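Local coordinates for protein putative glycoside hydrolase (Bacteroides thetaiotaomicron VPI-5482, PDB 3HBZ) that is of unestablished function but binds calcium and may act in carbohydrate metabolism, perhaps as a glycoside hydrolase, at residues E9-S14 and K85-S90; M22-I27 and G203-H208; N152-K157 and I331-L336. All coordinates share one frame; numbering follows the deposited sequence.

In the fold
The three contacts run from the small N-terminal beta sandwich into the larger beta-rich part that holds the putative carbohydrate metabolism domain. Contact 1 joins two sheets of the sandwich beside one sodium and one calcium ion, and contact 3 builds a second calcium site; their centres lie about 33 Å apart on opposite sides of the chain's centre. Contact 2 sits at the meeting of the two parts, with its centre about 21 Å from that of contact 1 and about 25 Å from that of contact 3. It touches contact 3 directly: Phe206 CZ packs against Leu336 CD2 at 3.9 Å. No catalytic site is established, so the metal sites are the clearest landmarks.

Contact 1 (E9-S14 and K85-S90). With NA (sodium ion), chain E; CA (calcium ion), chain C.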
# COMPACT_ATOMS: atom_id res chain seq x y z
N GLU A 9 17.31 1.90 -18.10
CA GLU A 9 17.16 0.62 -17.40
C GLU A 9 15.98 -0.25 -17.96
O GLU A 9 14.91 0.27 -18.26
CB GLU A 9 16.94 0.87 -15.90
CG GLU A 9 17.88 0.14 -14.97
CD GLU A 9 18.87 1.03 -14.24
OE1 GLU A 9 19.41 1.96 -14.87
OE2 GLU A 9 19.14 0.78 -13.04
N ALA A 10 16.21 -1.56 -18.08
CA ALA A 10 15.22 -2.46 -18.49
C ALA A 10 14.50 -3.17 -17.31
O ALA A 10 15.06 -3.50 -16.25
CB ALA A 10 15.79 -3.42 -19.46
N ASP A 11 13.21 -3.35 -17.52
CA ASP A 11 12.31 -3.73 -16.48
C ASP A 11 11.78 -5.13 -16.68
O ASP A 11 11.67 -5.63 -17.79
CB ASP A 11 11.13 -2.77 -16.47
CG ASP A 11 11.57 -1.33 -16.25
OD1 ASP A 11 12.46 -1.05 -15.42
OD2 ASP A 11 11.05 -0.46 -16.93
N ILE A 12 11.39 -5.72 -15.56
CA ILE A 12 10.43 -6.80 -15.56
C ILE A 12 9.07 -6.15 -15.66
O ILE A 12 8.73 -5.36 -14.80
CB ILE A 12 10.49 -7.60 -14.26
CG1 ILE A 12 11.84 -8.36 -14.18
CG2 ILE A 12 9.34 -8.60 -14.19
CD1 ILE A 12 12.06 -9.13 -12.84
N LEU A 13 8.31 -6.52 -16.67
CA LEU A 13 7.00 -5.90 -16.93
C LEU A 13 5.86 -6.74 -16.43
O LEU A 13 4.78 -6.24 -16.26
CB LEU A 13 6.82 -5.61 -18.42
CG LEU A 13 7.82 -4.63 -19.01
CD1 LEU A 13 7.63 -4.62 -20.54
CD2 LEU A 13 7.62 -3.22 -18.37
N SER A 14 6.08 -8.04 -16.21
CA SER A 14 5.04 -8.91 -15.63
C SER A 14 5.66 -10.14 -15.05
O SER A 14 6.79 -10.48 -15.38
CB SER A 14 3.96 -9.33 -16.68
OG SER A 14 4.46 -10.29 -17.63
N LYS A 85 19.53 -3.89 -13.82
CA LYS A 85 18.76 -3.60 -12.63
C LYS A 85 18.58 -4.90 -11.89
O LYS A 85 18.21 -5.89 -12.50
CB LYS A 85 17.37 -3.03 -12.99
CG LYS A 85 16.88 -2.03 -11.98
CD LYS A 85 15.34 -1.88 -11.86
CE LYS A 85 14.64 -1.64 -13.16
NZ LYS A 85 13.29 -1.00 -12.91
N LYS A 86 18.73 -4.87 -10.58
CA LYS A 86 18.48 -6.03 -9.76
C LYS A 86 17.09 -5.95 -9.17
O LYS A 86 16.70 -4.91 -8.65
CB LYS A 86 19.52 -6.08 -8.61
CG LYS A 86 19.97 -7.46 -8.23
CD LYS A 86 21.44 -7.44 -7.63
CE LYS A 86 21.55 -6.62 -6.33
NZ LYS A 86 22.94 -6.59 -5.71
N TYR A 87 16.36 -7.05 -9.26
CA TYR A 87 15.08 -7.18 -8.60
C TYR A 87 15.19 -8.24 -7.53
O TYR A 87 15.84 -9.26 -7.76
CB TYR A 87 14.04 -7.64 -9.60
CG TYR A 87 13.50 -6.60 -10.55
CD1 TYR A 87 14.16 -6.30 -11.73
CD2 TYR A 87 12.27 -5.99 -10.32
CE1 TYR A 87 13.64 -5.38 -12.62
CE2 TYR A 87 11.73 -5.08 -11.21
CZ TYR A 87 12.40 -4.81 -12.37
OH TYR A 87 11.90 -3.88 -13.24
N THR A 88 14.56 -7.98 -6.38
CA THR A 88 14.31 -8.94 -5.34
C THR A 88 12.90 -9.49 -5.48
O THR A 88 11.92 -8.77 -5.38
CB THR A 88 14.46 -8.30 -3.95
OG1 THR A 88 15.79 -7.78 -3.81
CG2 THR A 88 14.19 -9.31 -2.80
N VAL A 89 12.80 -10.80 -5.66
CA VAL A 89 11.53 -11.44 -5.89
C VAL A 89 11.22 -12.34 -4.70
O VAL A 89 12.01 -13.24 -4.37
CB VAL A 89 11.55 -12.25 -7.17
CG1 VAL A 89 10.18 -13.02 -7.39
CG2 VAL A 89 11.86 -11.30 -8.38
N SER A 90 10.08 -12.05 -4.07
CA SER A 90 9.65 -12.69 -2.86
C SER A 90 8.30 -13.36 -3.11
O SER A 90 7.47 -12.86 -3.92
CB SER A 90 9.48 -11.65 -1.75
OG SER A 90 10.70 -11.01 -1.42
NA NA E . 12.98 1.30 -16.19
CA CA C . 21.57 -0.29 -12.53
O HOH W 1 13.85 1.55 -13.67
O HOH W 2 23.28 -1.80 -11.57
O HOH W 3 19.94 -0.32 -10.85
O HOH W 4 11.06 1.59 -15.38
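Ile12 and Tyr87 meet because Ile12 CG1 and Tyr87 CG each lie beside their own backbone N. Chi1 of -77° turns the Tyr87 ring toward Ile12, whose straight outer bond (chi2 176°) carries CD1 over one ring face. The contact belongs to the core of the N-terminal beta sandwich: strand 12-16 pairs with strand 49-52 in one sheet, while strand 84-92 lies between strands 32-36 and 72-77 in the other. The two side chains slide past each other in opposite directions, and Ile12 CD1 makes a CH-pi contact 3.8 Å from the ring centroid. Val76, Ile33, Phe50 and Leu52 surround the isoleucine further.

At the far end of the ring, Tyr87 OH accepts two bonds. Ile12 N donates to it at 3.0 Å, and the ammonium group of Lys85 reaches the same oxygen, fixing the phenol against the strand opposite. Lys85 NZ is a junction: it also binds Asn30 O, water 1 and the carboxylate of Asp11. The salt bridge is short, Lys85 NZ to Asp11 OD1 at 2.6 Å, met on the anti side and 27° out of the carboxylate plane. Asp11 OD1 and OD2 both bind the sodium, together with Asn7 OD1 and waters 1 and 4, and the shared cations probably keep Asp11 ionised. Glu9, poorly ordered, crosses Lys85 at about a right angle with its CG against the lysine CB and CG. Its OE2 binds calcium alongside Lys84 O, the oxygen lying 2.7 Å from the metal.

Contact 2 (M22-I27 and G203-H208); sequences MTTSPI and GLPFRH. With ACT (acetate ion), chain H.
Thr23 and Thr24 present their side chains to the ring of Pro205 from two directions. Thr23 crosses the ring obliquely, and its closest approach is made by the backbone, Thr23 O lying 3.5 Å from Pro205 CG. The hydroxyl stands near as well, Thr23 OG1 lying 3.9 Å from Pro205 CG. Thr24 instead crosses the proline at about a right angle, with CB against the neighbouring ring atom, Pro205 CD, at 4.0 Å. With its OG1 anti to the backbone N (chi1 -172°), Thr24 turns the methyl CG2 onto Leu204, 4.1 Å from CD2, again at about a right angle. Ile27 closes on this same leucine methyl, its CD1 4.2 Å from Leu204 CD2. The touching parts of the two segments run nearly opposite ways, 160° apart. The contact is van der Waals, between methyls, ring carbons and the Thr23 carbonyl and hydroxyl.

At the other end, Thr23 CG2 comes in the plane of the Arg207 guanidinium, against its edge, 3.7 Å from NH2. Arg207 was modelled in two conformers, which makes this touch doubtful; in the conformer described here its NH1 binds Thr302 O. A bound acetate, probably from the crystallisation liquor, sits beside 205-208. Arg207 N donates to its O at 2.6 Å, Leu96 N binds it too, and its methyl lies near Phe206 and the edge of the His208 ring. Behind the contact, Phe36 backs the threonines and Ile27, while strand 306-313 pairs with the segment carrying Leu204. The arrangement is a small, largely apolar interdomain seam, joining a loop of the N-terminal sandwich to an antiparallel strand of the putative carbohydrate metabolism domain.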
# COMPACT_ATOMS: atom_id res chain seq x y z
N MSE A 22 -2.17 -17.85 -8.32
CA MSE A 22 -1.75 -16.73 -7.47
C MSE A 22 -3.03 -16.17 -6.85
O MSE A 22 -4.10 -16.28 -7.43
CB MSE A 22 -0.99 -15.71 -8.30
CG MSE A 22 0.38 -16.26 -8.70
SE MSE A 22 1.45 -15.00 -9.66
CE MSE A 22 0.28 -14.58 -11.11
N THR A 23 -2.95 -15.65 -5.63
CA THR A 23 -4.17 -15.30 -4.91
C THR A 23 -4.59 -13.88 -5.29
O THR A 23 -5.73 -13.50 -5.07
CB THR A 23 -3.97 -15.41 -3.43
OG1 THR A 23 -2.96 -14.47 -3.05
CG2 THR A 23 -3.57 -16.90 -3.03
N THR A 24 -3.66 -13.13 -5.87
CA THR A 24 -3.86 -11.73 -6.30
C THR A 24 -2.73 -11.41 -7.25
O THR A 24 -1.78 -12.17 -7.34
CB THR A 24 -3.85 -10.74 -5.11
OG1 THR A 24 -4.24 -9.41 -5.56
CG2 THR A 24 -2.47 -10.71 -4.42
N SER A 25 -2.83 -10.31 -8.01
CA SER A 25 -1.77 -9.96 -8.94
C SER A 25 -0.45 -9.64 -8.25
O SER A 25 -0.41 -9.00 -7.22
CB SER A 25 -2.16 -8.74 -9.76
OG SER A 25 -3.22 -9.11 -10.59
N PRO A 26 0.64 -10.03 -8.87
CA PRO A 26 1.95 -9.68 -8.32
C PRO A 26 2.11 -8.19 -8.18
O PRO A 26 1.62 -7.47 -9.01
CB PRO A 26 2.94 -10.23 -9.34
CG PRO A 26 2.21 -11.31 -10.04
CD PRO A 26 0.75 -10.98 -10.00
N ILE A 27 2.77 -7.74 -7.12
CA ILE A 27 2.98 -6.34 -6.88
C ILE A 27 4.43 -6.04 -7.30
O ILE A 27 5.41 -6.51 -6.67
CB ILE A 27 2.73 -5.95 -5.40
CG1 ILE A 27 1.24 -6.17 -5.09
CG2 ILE A 27 3.17 -4.48 -5.18
CD1 ILE A 27 0.86 -6.05 -3.61
N GLY A 203 -6.31 -3.32 -0.96
CA GLY A 203 -6.79 -4.62 -0.44
C GLY A 203 -5.93 -5.80 -0.83
O GLY A 203 -5.36 -5.80 -1.92
N LEU A 204 -5.86 -6.80 0.04
CA LEU A 204 -5.26 -8.07 -0.28
C LEU A 204 -6.20 -9.18 0.22
O LEU A 204 -7.09 -8.92 1.04
CB LEU A 204 -3.88 -8.19 0.36
CG LEU A 204 -2.74 -7.33 -0.27
CD1 LEU A 204 -1.42 -7.47 0.57
CD2 LEU A 204 -2.54 -7.69 -1.72
N PRO A 205 -6.01 -10.41 -0.26
CA PRO A 205 -6.95 -11.47 0.12
C PRO A 205 -6.94 -11.77 1.62
O PRO A 205 -5.87 -11.72 2.24
CB PRO A 205 -6.47 -12.67 -0.69
CG PRO A 205 -5.81 -12.05 -1.88
CD PRO A 205 -5.09 -10.85 -1.32
N PHE A 206 -8.13 -12.00 2.20
CA PHE A 206 -8.30 -12.26 3.64
C PHE A 206 -9.34 -13.35 3.81
O PHE A 206 -10.41 -13.28 3.20
CB PHE A 206 -8.74 -10.96 4.34
CG PHE A 206 -8.76 -11.05 5.85
CD1 PHE A 206 -7.58 -11.27 6.56
CD2 PHE A 206 -9.97 -10.94 6.55
CE1 PHE A 206 -7.60 -11.39 7.96
CE2 PHE A 206 -10.00 -11.04 7.93
CZ PHE A 206 -8.80 -11.28 8.65
N ARG A 207 -9.02 -14.39 4.58
CA ARG A 207 -9.90 -15.58 4.65
C ARG A 207 -10.60 -15.76 6.00
O ARG A 207 -11.02 -16.84 6.34
CB ARG A 207 -9.13 -16.86 4.26
CG ARG A 207 -8.53 -16.84 2.85
CD ARG A 207 -7.72 -18.11 2.56
NE ARG A 207 -6.84 -17.93 1.39
CZ ARG A 207 -6.86 -18.63 0.25
NH1 ARG A 207 -7.74 -19.60 0.07
NH2 ARG A 207 -5.99 -18.37 -0.72
N HIS A 208 -10.78 -14.68 6.76
CA HIS A 208 -11.61 -14.70 7.99
C HIS A 208 -12.64 -13.55 7.90
O HIS A 208 -12.56 -12.73 7.00
CB HIS A 208 -10.75 -14.51 9.25
CG HIS A 208 -9.57 -15.43 9.31
ND1 HIS A 208 -9.69 -16.78 9.56
CD2 HIS A 208 -8.24 -15.19 9.12
CE1 HIS A 208 -8.48 -17.33 9.54
NE2 HIS A 208 -7.59 -16.39 9.28
C ACT H . -5.75 -14.45 5.90
O ACT H . -6.74 -15.04 5.66
OXT ACT H . -5.19 -14.25 4.78
CH3 ACT H . -5.35 -14.01 7.36

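Contact 3 (N152-K157 and I331-L336). With CA (calcium ion), chain B.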
# COMPACT_ATOMS: atom_id res chain seq x y z
N ASN A 152 9.10 7.79 18.71
CA ASN A 152 8.35 7.80 19.96
C ASN A 152 6.93 7.28 19.83
O ASN A 152 5.99 8.06 19.83
CB ASN A 152 8.30 9.19 20.59
CG ASN A 152 9.67 9.72 20.98
OD1 ASN A 152 10.53 8.97 21.45
ND2 ASN A 152 9.88 11.02 20.80
N GLY A 153 6.79 5.97 19.73
CA GLY A 153 5.50 5.34 19.57
C GLY A 153 4.90 5.06 20.94
O GLY A 153 5.49 5.39 21.94
N LYS A 154 3.78 4.37 20.97
CA LYS A 154 3.17 4.00 22.21
C LYS A 154 4.03 2.93 22.86
O LYS A 154 4.32 3.03 24.03
CB LYS A 154 1.73 3.51 21.97
CG LYS A 154 1.00 3.10 23.25
CD LYS A 154 -0.50 3.04 23.01
CE LYS A 154 -1.24 2.64 24.30
NZ LYS A 154 -0.84 1.29 24.76
N THR A 155 4.43 1.91 22.10
CA THR A 155 5.51 1.01 22.51
C THR A 155 6.41 0.94 21.30
O THR A 155 5.93 0.86 20.19
CB THR A 155 5.01 -0.41 22.90
OG1 THR A 155 4.01 -0.83 21.97
CG2 THR A 155 4.41 -0.43 24.36
N GLY A 156 7.72 1.00 21.49
CA GLY A 156 8.65 1.09 20.36
C GLY A 156 8.36 2.29 19.47
O GLY A 156 8.04 3.36 19.96
N LYS A 157 8.52 2.13 18.16
CA LYS A 157 8.33 3.21 17.19
C LYS A 157 6.92 3.15 16.71
O LYS A 157 6.18 2.23 17.10
CB LYS A 157 9.31 3.07 16.05
CG LYS A 157 10.78 2.97 16.60
CD LYS A 157 11.77 2.67 15.49
CE LYS A 157 13.23 2.74 16.01
NZ LYS A 157 14.14 2.20 14.97
N ILE A 331 0.11 6.61 14.52
CA ILE A 331 -0.65 5.38 14.69
C ILE A 331 0.24 4.33 15.30
O ILE A 331 1.41 4.22 14.92
CB ILE A 331 -1.17 4.86 13.32
CG1 ILE A 331 -2.25 5.79 12.72
CG2 ILE A 331 -1.65 3.42 13.43
CD1 ILE A 331 -3.63 5.73 13.44
N ASP A 332 -0.27 3.60 16.30
CA ASP A 332 0.47 2.50 16.86
C ASP A 332 -0.44 1.41 17.42
O ASP A 332 -1.62 1.65 17.71
CB ASP A 332 1.43 2.99 17.95
CG ASP A 332 2.71 2.11 18.06
OD1 ASP A 332 2.82 1.13 17.30
OD2 ASP A 332 3.58 2.40 18.92
N GLU A 333 0.13 0.21 17.57
CA GLU A 333 -0.54 -0.94 18.23
C GLU A 333 -1.91 -1.25 17.63
O GLU A 333 -2.93 -1.30 18.33
CB GLU A 333 -0.68 -0.68 19.74
CG GLU A 333 0.64 -0.57 20.47
CD GLU A 333 0.51 -0.47 22.00
OE1 GLU A 333 -0.63 -0.51 22.53
OE2 GLU A 333 1.56 -0.36 22.69
N VAL A 334 -1.95 -1.49 16.32
CA VAL A 334 -3.22 -1.70 15.66
C VAL A 334 -3.43 -3.20 15.54
O VAL A 334 -2.47 -3.95 15.36
CB VAL A 334 -3.25 -1.04 14.23
CG1 VAL A 334 -4.56 -1.31 13.51
CG2 VAL A 334 -3.02 0.44 14.34
N GLU A 335 -4.69 -3.60 15.56
CA GLU A 335 -5.05 -4.98 15.33
C GLU A 335 -6.25 -5.11 14.42
O GLU A 335 -7.28 -4.47 14.63
CB GLU A 335 -5.33 -5.69 16.69
CG GLU A 335 -5.45 -7.15 16.48
CD GLU A 335 -5.56 -7.97 17.75
OE1 GLU A 335 -5.63 -7.39 18.85
OE2 GLU A 335 -5.58 -9.21 17.60
N LEU A 336 -6.16 -5.98 13.43
CA LEU A 336 -7.35 -6.46 12.71
C LEU A 336 -7.92 -7.69 13.44
O LEU A 336 -7.35 -8.79 13.40
CB LEU A 336 -6.97 -6.79 11.26
CG LEU A 336 -8.12 -7.26 10.38
CD1 LEU A 336 -9.26 -6.24 10.35
CD2 LEU A 336 -7.56 -7.62 8.96
CA CA B . 5.09 0.44 18.03
O HOH W 5 4.07 -1.23 19.37
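Thr155 and Asp332 share a calcium ion, at a site where a loop meets a strand of a beta-rich domain that sequence places in the galactose-binding clan. Two backbone oxygens of the 152-157 loop bind the metal, Thr155 O at 2.4 Å and Lys157 O at 2.3 Å. Asp332, on strand 328-338, grips it with both carboxylate oxygens, OD1 at 2.5 Å from the calcium and OD2 at 2.6 Å. Water 5, Asn101 O and Glu103 OE2 complete the seven coordinating oxygens.

The next layer positions the aspartate. Lys154 N donates to the anti lone pair of Asp332 OD2, 2.9 Å away, and Thr155 N adds a weak bond to the same oxygen. Glu333 N reaches Asp332 OD1 from above the carboxylate plane, 44° out of it. Glu333 sits at the corner of the strand, and its extended chain crosses both Lys154 and Thr155 at about a right angle. Lys154 leaves with CG anti to its own N (chi1 -180°), passes across the glutamate carboxylate with its CG and CD against it, and forms a salt bridge from NZ to Glu333 OE1 at 2.9 Å; Lys154 also makes a cation-pi contact with Tyr216. Water 5 donates to Thr155 OG1, and that hydroxyl donates to the anti lone pair of Glu333 OE2 at 2.6 Å.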